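Local coordinates for protein HTH-type transcriptional regulator PrpR (Mycobacterium tuberculosis, PDB 6D2S) that controls expression of enzymes that break down short-chain fatty acids through the glyoxylate and methylcitrate cycles, and is required for use of cholesterol-derived propionate, at residues 87-92 and 126-131; 133-138 and 159-164. One frame throughout, in Å; residues are numbered along the deposited sequence.

In the fold
The chain is the part of PrpR that holds the IrrE N-terminal-like domain and the C-terminal short-chain fatty acyl coenzyme A regulator region, and both contacts fall in the first of these. Both are buried and share helix 116-135: contact 1 sets its C-terminal half across helix 84-99, whereas contact 2 joins its last turn and the residues after it to the turn between helices 152-159 and 163-170. Alanines bring the backbones close in contact 1, with a phenylalanine ring beneath; in contact 2 longer leucine, valine and phenylalanine side chains bridge a wider backbone separation. Leu135 connects the two, its methyl groups packing on Ala88, Phe89 and Ala92 while CD2 also reaches Val161.

Contact 1. Residues 87-92 and 126-131; sequences RAFQIA and LANYFA
Asn128 meets the ring of Phe89 with both its backbone and its amide. Its carbonyl O lies 3.8 Å from Phe89 CZ, approaching the ring obliquely, while OD1 is 3.8 Å from Phe89 CE2. The two side chains run roughly at right angles, the amide plane turned 30° from the ring. An asparagine suits this partly exposed margin because its amide can touch the aromatic carbons and still make a polar link, a weak hydrogen bond between OD1 and the hydroxyl of Thr93. Helices 84-99 and 116-135 cross here at 129° with their local axes 8.6 Å apart, within the IrrE-like domain of the Peptidase_MA clan. Helix 84-99 probably matches the one bearing the zinc-binding HExxH motif in peptidases of that clan, a motif absent from this chain. Next comes Phe130, whose ring turns its edge to a backbone oxygen: CD2 is 3.5 Å from Ala92 O, near the ring plane, where the slightly positive ring hydrogens suit a carbonyl. The ring also packs on Leu21, Ala25 and Met28 of helix 19-31. At Ala131 the backbones are nearest, its CA 4.7 Å from Ala92 CA. Two small methyls permit this, with Ala92 CB and Ala131 CB 3.7 Å apart. Phe89, with CG trans to its own N (chi1 -170°), extends its ring under Ala131, so that Ala131 CB stands 4.0 Å from the ring centroid in a CH-pi contact over one face.

Contact 2. Residues 133-138 and 159-164; sequences AFLLPY and FGVGFE
Leu136, whose side chain presses on Phe159, offers its backbone O to Arg169 NE of helix 163-170 in a hydrogen bond. Leu136 is the first residue to leave the helical conformation after helix 116-135, and this arginine gives a buried carbonyl at the helix end a partner. The side chains that meet across the contact are apolar. Methyl CD2 of Leu136 lies 3.4 Å from Phe159 CG, tight for two carbons, and meets CB as closely; it therefore sits at the root of the aromatic side chain, obliquely to the ring. Phe159 reaches this place with CG opposite its carbonyl carbon (chi1 -69°), and the ring's CD1 also comes 4.1 Å from Leu135 O. The same leucine methyl is 4.2 Å from Val161 CG2. The second branch of the valine, CG1, meets Leu135 CD2 at 4.0 Å, so the two branches of one short side chain serve two successive leucines. Between Phe159 and Val161 the chain turns through Gly160, whose positive phi (76°) is easily adopted by glycine. Gly162 then takes the N-cap position of helix 163-170, as Pro137 does for helix 138-147. The contact thus ties together two interhelical turns of the IrrE-like domain: Leu136 and Phe159 also pack on helix 138-147, at Phe141 and Ala144 respectively, while Val161 rests on Val166 of helix 163-170.

Contact 1. Residues 87-92 and 126-131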
ATOM      1  N   ARG A  87       4.727 -11.066  -5.942  1.00 16.98           N
ATOM      2  CA  ARG A  87       3.927 -12.229  -6.320  1.00 16.13           C
ATOM      3  C   ARG A  87       2.748 -12.397  -5.367  1.00 16.04           C
ATOM      4  O   ARG A  87       1.601 -12.559  -5.794  1.00 13.34           O
ATOM      5  CB  ARG A  87       4.793 -13.491  -6.332  1.00 17.98           C
ATOM      6  CG  ARG A  87       5.873 -13.472  -7.406  1.00 15.35           C
ATOM      7  CD  ARG A  87       6.730 -14.736  -7.377  1.00 15.05           C
ATOM      8  NE  ARG A  87       7.795 -14.668  -8.378  1.00 20.41           N
ATOM      9  CZ  ARG A  87       8.541 -15.705  -8.756  1.00 23.86           C
ATOM     10  NH1 ARG A  87       8.332 -16.903  -8.222  1.00 18.44           N
ATOM     11  NH2 ARG A  87       9.485 -15.552  -9.678  1.00 22.85           N
ATOM     12  N   ALA A  88       3.018 -12.361  -4.062  1.00 13.00           N
ATOM     13  CA  ALA A  88       1.940 -12.463  -3.085  1.00 14.78           C
ATOM     14  C   ALA A  88       0.919 -11.350  -3.281  1.00 15.52           C
ATOM     15  O   ALA A  88      -0.296 -11.589  -3.222  1.00 13.22           O
ATOM     16  CB  ALA A  88       2.509 -12.407  -1.665  1.00 12.44           C
ATOM     17  N   PHE A  89       1.398 -10.123  -3.505  1.00 11.57           N
ATOM     18  CA  PHE A  89       0.487  -8.991  -3.685  1.00 12.03           C
ATOM     19  C   PHE A  89      -0.464  -9.223  -4.857  1.00 13.89           C
ATOM     20  O   PHE A  89      -1.672  -8.960  -4.755  1.00 12.95           O
ATOM     21  CB  PHE A  89       1.295  -7.706  -3.883  1.00 12.73           C
ATOM     22  CG  PHE A  89       0.464  -6.459  -3.830  1.00 14.26           C
ATOM     23  CD1 PHE A  89       0.292  -5.779  -2.630  1.00 19.63           C
ATOM     24  CD2 PHE A  89      -0.105  -5.956  -4.979  1.00 15.30           C
ATOM     25  CE1 PHE A  89      -0.456  -4.616  -2.584  1.00 22.19           C
ATOM     26  CE2 PHE A  89      -0.869  -4.796  -4.947  1.00 22.66           C
ATOM     27  CZ  PHE A  89      -1.041  -4.129  -3.753  1.00 18.39           C
ATOM     28  N   GLN A  90       0.059  -9.732  -5.969  1.00 12.97           N
ATOM     29  CA  GLN A  90      -0.788 -10.014  -7.124  1.00 12.33           C
ATOM     30  C   GLN A  90      -1.821 -11.089  -6.812  1.00 12.18           C
ATOM     31  O   GLN A  90      -2.980 -10.980  -7.221  1.00 13.10           O
ATOM     32  CB  GLN A  90       0.070 -10.451  -8.311  1.00 12.36           C
ATOM     33  CG  GLN A  90       0.964  -9.358  -8.836  1.00 14.68           C
ATOM     34  CD  GLN A  90       0.181  -8.110  -9.206  1.00 17.65           C
ATOM     35  OE1 GLN A  90      -0.792  -8.179  -9.958  1.00 17.58           O
ATOM     36  NE2 GLN A  90       0.614  -6.961  -8.693  1.00 16.84           N
ATOM     37  N   ILE A  91      -1.401 -12.163  -6.135  1.00 11.53           N
ATOM     38  CA  ILE A  91      -2.317 -13.257  -5.840  1.00 11.15           C
ATOM     39  C   ILE A  91      -3.408 -12.790  -4.895  1.00 11.05           C
ATOM     40  O   ILE A  91      -4.588 -13.122  -5.069  1.00 12.26           O
ATOM     41  CB  ILE A  91      -1.549 -14.460  -5.256  1.00 10.46           C
ATOM     42  CG1 ILE A  91      -0.485 -14.934  -6.247  1.00 10.49           C
ATOM     43  CG2 ILE A  91      -2.526 -15.592  -4.913  1.00 11.14           C
ATOM     44  CD1 ILE A  91       0.636 -15.806  -5.582  1.00 12.25           C
ATOM     45  N   ALA A  92      -3.036 -12.009  -3.877  1.00  9.57           N
ATOM     46  CA  ALA A  92      -4.034 -11.530  -2.932  1.00 10.79           C
ATOM     47  C   ALA A  92      -4.974 -10.521  -3.578  1.00 11.17           C
ATOM     48  O   ALA A  92      -6.153 -10.451  -3.209  1.00 11.79           O
ATOM     49  CB  ALA A  92      -3.336 -10.922  -1.700  1.00 11.46           C
ATOM     50  N   LEU A 126      -9.789  -1.124  -4.070  1.00 10.47           N
ATOM     51  CA  LEU A 126     -10.169  -1.903  -2.894  1.00 12.20           C
ATOM     52  C   LEU A 126      -9.553  -3.296  -2.923  1.00 13.44           C
ATOM     53  O   LEU A 126      -9.154  -3.824  -1.879  1.00 12.18           O
ATOM     54  CB  LEU A 126     -11.693  -1.996  -2.786  1.00 11.96           C
ATOM     55  CG  LEU A 126     -12.318  -0.646  -2.403  1.00 10.68           C
ATOM     56  CD1 LEU A 126     -13.809  -0.663  -2.689  1.00 11.69           C
ATOM     57  CD2 LEU A 126     -12.037  -0.366  -0.931  1.00 12.08           C
ATOM     58  N   ALA A 127      -9.446  -3.908  -4.104  1.00 12.49           N
ATOM     59  CA  ALA A 127      -8.736  -5.183  -4.175  1.00 12.22           C
ATOM     60  C   ALA A 127      -7.262  -5.009  -3.819  1.00 14.49           C
ATOM     61  O   ALA A 127      -6.683  -5.847  -3.112  1.00 13.42           O
ATOM     62  CB  ALA A 127      -8.885  -5.808  -5.568  1.00 12.66           C
ATOM     63  N   ASN A 128      -6.632  -3.939  -4.318  1.00 12.29           N
ATOM     64  CA  ASN A 128      -5.262  -3.631  -3.914  1.00 11.95           C
ATOM     65  C   ASN A 128      -5.181  -3.373  -2.417  1.00 13.36           C
ATOM     66  O   ASN A 128      -4.216  -3.785  -1.764  1.00 11.49           O
ATOM     67  CB  ASN A 128      -4.730  -2.406  -4.663  1.00 14.64           C
ATOM     68  CG  ASN A 128      -4.452  -2.680  -6.119  1.00 20.93           C
ATOM     69  OD1 ASN A 128      -4.189  -3.813  -6.516  1.00 26.20           O
ATOM     70  ND2 ASN A 128      -4.508  -1.639  -6.925  1.00 24.01           N
ATOM     71  N   TYR A 129      -6.155  -2.637  -1.869  1.00 11.80           N
ATOM     72  CA  TYR A 129      -6.189  -2.412  -0.423  1.00 12.03           C
ATOM     73  C   TYR A 129      -6.217  -3.736   0.334  1.00 12.91           C
ATOM     74  O   TYR A 129      -5.467  -3.940   1.306  1.00 11.75           O
ATOM     75  CB  TYR A 129      -7.411  -1.544  -0.051  1.00 11.85           C
ATOM     76  CG  TYR A 129      -7.510  -1.266   1.446  1.00 10.08           C
ATOM     77  CD1 TYR A 129      -8.003  -2.228   2.311  1.00  9.77           C
ATOM     78  CD2 TYR A 129      -7.096  -0.040   1.979  1.00 10.64           C
ATOM     79  CE1 TYR A 129      -8.079  -1.997   3.681  1.00  9.59           C
ATOM     80  CE2 TYR A 129      -7.164   0.202   3.347  1.00 13.94           C
ATOM     81  CZ  TYR A 129      -7.664  -0.781   4.189  1.00 11.17           C
ATOM     82  OH  TYR A 129      -7.750  -0.550   5.548  1.00 10.16           O
ATOM     83  N   PHE A 130      -7.108  -4.639  -0.076  1.00 10.32           N
ATOM     84  CA  PHE A 130      -7.180  -5.961   0.539  1.00 11.18           C
ATOM     85  C   PHE A 130      -5.838  -6.680   0.470  1.00 10.23           C
ATOM     86  O   PHE A 130      -5.410  -7.304   1.452  1.00 10.15           O
ATOM     87  CB  PHE A 130      -8.265  -6.792  -0.156  1.00 11.80           C
ATOM     88  CG  PHE A 130      -8.368  -8.205   0.350  1.00  9.79           C
ATOM     89  CD1 PHE A 130      -9.219  -8.526   1.400  1.00 13.45           C
ATOM     90  CD2 PHE A 130      -7.613  -9.219  -0.237  1.00 12.70           C
ATOM     91  CE1 PHE A 130      -9.323  -9.836   1.854  1.00 15.21           C
ATOM     92  CE2 PHE A 130      -7.712 -10.522   0.214  1.00 15.61           C
ATOM     93  CZ  PHE A 130      -8.565 -10.833   1.257  1.00 13.68           C
ATOM     94  N   ALA A 131      -5.172  -6.628  -0.689  1.00 11.52           N
ATOM     95  CA  ALA A 131      -3.893  -7.325  -0.827  1.00 14.09           C
ATOM     96  C   ALA A 131      -2.868  -6.770   0.154  1.00 15.55           C
ATOM     97  O   ALA A 131      -2.141  -7.530   0.798  1.00 12.54           O
ATOM     98  CB  ALA A 131      -3.371  -7.220  -2.262  1.00 12.57           C
TER

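Contact 2. Residues 133-138 and 159-164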
ATOM      1  N   ALA A 133      -3.582  -5.418   3.017  1.00  9.16           N
ATOM      2  CA  ALA A 133      -4.005  -5.789   4.360  1.00 10.80           C
ATOM      3  C   ALA A 133      -3.845  -7.280   4.612  1.00 14.21           C
ATOM      4  O   ALA A 133      -3.821  -7.698   5.771  1.00 12.42           O
ATOM      5  CB  ALA A 133      -5.457  -5.372   4.606  1.00 11.53           C
ATOM      6  N   PHE A 134      -3.712  -8.083   3.553  1.00  8.74           N
ATOM      7  CA  PHE A 134      -3.437  -9.507   3.723  1.00 10.96           C
ATOM      8  C   PHE A 134      -1.942  -9.763   3.938  1.00 12.69           C
ATOM      9  O   PHE A 134      -1.549 -10.512   4.846  1.00 12.89           O
ATOM     10  CB  PHE A 134      -3.950 -10.269   2.492  1.00 11.97           C
ATOM     11  CG  PHE A 134      -4.020 -11.758   2.698  1.00 14.11           C
ATOM     12  CD1 PHE A 134      -2.866 -12.527   2.667  1.00 14.34           C
ATOM     13  CD2 PHE A 134      -5.226 -12.380   2.953  1.00 18.47           C
ATOM     14  CE1 PHE A 134      -2.915 -13.897   2.883  1.00 18.23           C
ATOM     15  CE2 PHE A 134      -5.274 -13.752   3.178  1.00 16.69           C
ATOM     16  CZ  PHE A 134      -4.116 -14.501   3.135  1.00 17.92           C
ATOM     17  N   LEU A 135      -1.097  -9.157   3.094  1.00 10.58           N
ATOM     18  CA  LEU A 135       0.352  -9.272   3.259  1.00 10.92           C
ATOM     19  C   LEU A 135       0.826  -8.671   4.571  1.00 12.08           C
ATOM     20  O   LEU A 135       1.826  -9.128   5.144  1.00 13.51           O
ATOM     21  CB  LEU A 135       1.073  -8.573   2.106  1.00 10.57           C
ATOM     22  CG  LEU A 135       1.304  -9.434   0.862  1.00 17.92           C
ATOM     23  CD1 LEU A 135      -0.019  -9.985   0.339  1.00 18.99           C
ATOM     24  CD2 LEU A 135       2.020  -8.612  -0.185  1.00 15.81           C
ATOM     25  N   LEU A 136       0.156  -7.620   5.036  1.00 10.44           N
ATOM     26  CA  LEU A 136       0.554  -6.891   6.234  1.00 11.16           C
ATOM     27  C   LEU A 136      -0.644  -6.872   7.173  1.00 11.32           C
ATOM     28  O   LEU A 136      -1.334  -5.851   7.315  1.00 12.03           O
ATOM     29  CB  LEU A 136       1.025  -5.480   5.880  1.00 11.29           C
ATOM     30  CG  LEU A 136       2.110  -5.474   4.798  1.00 11.60           C
ATOM     31  CD1 LEU A 136       2.314  -4.043   4.242  1.00 13.56           C
ATOM     32  CD2 LEU A 136       3.417  -6.053   5.368  1.00 12.32           C
ATOM     33  N   PRO A 137      -0.936  -8.004   7.808  1.00 11.08           N
ATOM     34  CA  PRO A 137      -2.136  -8.091   8.649  1.00 12.33           C
ATOM     35  C   PRO A 137      -2.072  -7.078   9.782  1.00 11.26           C
ATOM     36  O   PRO A 137      -1.026  -6.875  10.407  1.00 11.41           O
ATOM     37  CB  PRO A 137      -2.112  -9.542   9.160  1.00 16.29           C
ATOM     38  CG  PRO A 137      -0.697  -9.993   8.992  1.00 17.52           C
ATOM     39  CD  PRO A 137      -0.199  -9.280   7.756  1.00 15.24           C
ATOM     40  N   TYR A 138      -3.222  -6.464  10.067  1.00 10.62           N
ATOM     41  CA  TYR A 138      -3.233  -5.197  10.799  1.00 11.49           C
ATOM     42  C   TYR A 138      -2.499  -5.277  12.136  1.00 14.52           C
ATOM     43  O   TYR A 138      -1.575  -4.495  12.393  1.00 10.44           O
ATOM     44  CB  TYR A 138      -4.680  -4.719  11.008  1.00 11.71           C
ATOM     45  CG  TYR A 138      -4.752  -3.264  11.418  1.00  9.90           C
ATOM     46  CD1 TYR A 138      -4.431  -2.874  12.721  1.00  9.78           C
ATOM     47  CD2 TYR A 138      -5.121  -2.281  10.505  1.00 12.40           C
ATOM     48  CE1 TYR A 138      -4.474  -1.545  13.105  1.00  9.81           C
ATOM     49  CE2 TYR A 138      -5.167  -0.931  10.885  1.00 10.00           C
ATOM     50  CZ  TYR A 138      -4.845  -0.580  12.188  1.00  9.87           C
ATOM     51  OH  TYR A 138      -4.895   0.742  12.572  1.00 11.09           O
ATOM     52  N   PHE A 159       8.670  -8.167   6.475  1.00 14.72           N
ATOM     53  CA  PHE A 159       7.507  -8.745   5.809  1.00 14.01           C
ATOM     54  C   PHE A 159       7.780  -9.140   4.364  1.00 18.27           C
ATOM     55  O   PHE A 159       6.934  -9.804   3.752  1.00 19.58           O
ATOM     56  CB  PHE A 159       6.316  -7.783   5.876  1.00 13.23           C
ATOM     57  CG  PHE A 159       5.779  -7.623   7.262  1.00 13.74           C
ATOM     58  CD1 PHE A 159       4.857  -8.524   7.767  1.00 18.45           C
ATOM     59  CD2 PHE A 159       6.232  -6.605   8.084  1.00 15.49           C
ATOM     60  CE1 PHE A 159       4.365  -8.398   9.059  1.00 20.43           C
ATOM     61  CE2 PHE A 159       5.743  -6.472   9.384  1.00 15.95           C
ATOM     62  CZ  PHE A 159       4.811  -7.371   9.873  1.00 20.02           C
ATOM     63  N   GLY A 160       8.947  -8.787   3.830  1.00 17.28           N
ATOM     64  CA  GLY A 160       9.310  -9.149   2.470  1.00 19.98           C
ATOM     65  C   GLY A 160       8.628  -8.337   1.395  1.00 21.27           C
ATOM     66  O   GLY A 160       8.348  -8.865   0.309  1.00 17.57           O
ATOM     67  N   VAL A 161       8.358  -7.058   1.654  1.00 15.95           N
ATOM     68  CA  VAL A 161       7.639  -6.210   0.714  1.00 15.13           C
ATOM     69  C   VAL A 161       8.456  -4.951   0.446  1.00 15.27           C
ATOM     70  O   VAL A 161       9.411  -4.633   1.156  1.00 19.10           O
ATOM     71  CB  VAL A 161       6.225  -5.853   1.220  1.00 17.98           C
ATOM     72  CG1 VAL A 161       5.402  -7.129   1.411  1.00 13.67           C
ATOM     73  CG2 VAL A 161       6.301  -5.074   2.529  1.00 18.37           C
ATOM     74  N   GLY A 162       8.055  -4.222  -0.601  1.00 16.34           N
ATOM     75  CA  GLY A 162       8.789  -3.043  -1.015  1.00 13.81           C
ATOM     76  C   GLY A 162       8.461  -1.794  -0.205  1.00 17.68           C
ATOM     77  O   GLY A 162       7.495  -1.732   0.552  1.00 15.75           O
ATOM     78  N   PHE A 163       9.309  -0.783  -0.398  1.00 15.64           N
ATOM     79  CA  PHE A 163       9.239   0.457   0.373  1.00 13.41           C
ATOM     80  C   PHE A 163       7.869   1.130   0.255  1.00 14.02           C
ATOM     81  O   PHE A 163       7.276   1.523   1.266  1.00 14.56           O
ATOM     82  CB  PHE A 163      10.352   1.389  -0.105  1.00 18.39           C
ATOM     83  CG  PHE A 163      10.587   2.577   0.785  1.00 22.99           C
ATOM     84  CD1 PHE A 163       9.903   3.759   0.572  1.00 22.25           C
ATOM     85  CD2 PHE A 163      11.508   2.511   1.821  1.00 21.75           C
ATOM     86  CE1 PHE A 163      10.130   4.863   1.379  1.00 23.93           C
ATOM     87  CE2 PHE A 163      11.738   3.609   2.631  1.00 20.15           C
ATOM     88  CZ  PHE A 163      11.042   4.784   2.413  1.00 24.64           C
ATOM     89  N   GLU A 164       7.346   1.285  -0.972  1.00 12.80           N
ATOM     90  CA  GLU A 164       6.062   1.974  -1.088  1.00 14.75           C
ATOM     91  C   GLU A 164       4.920   1.127  -0.544  1.00 15.38           C
ATOM     92  O   GLU A 164       3.905   1.680  -0.102  1.00 13.24           O
ATOM     93  CB  GLU A 164       5.784   2.392  -2.538  1.00 15.30           C
ATOM     94  CG  GLU A 164       5.503   1.250  -3.503  1.00 19.70           C
ATOM     95  CD  GLU A 164       6.759   0.725  -4.182  1.00 22.60           C
ATOM     96  OE1 GLU A 164       7.848   0.733  -3.548  1.00 18.72           O
ATOM     97  OE2 GLU A 164       6.651   0.316  -5.362  1.00 18.74           O
TER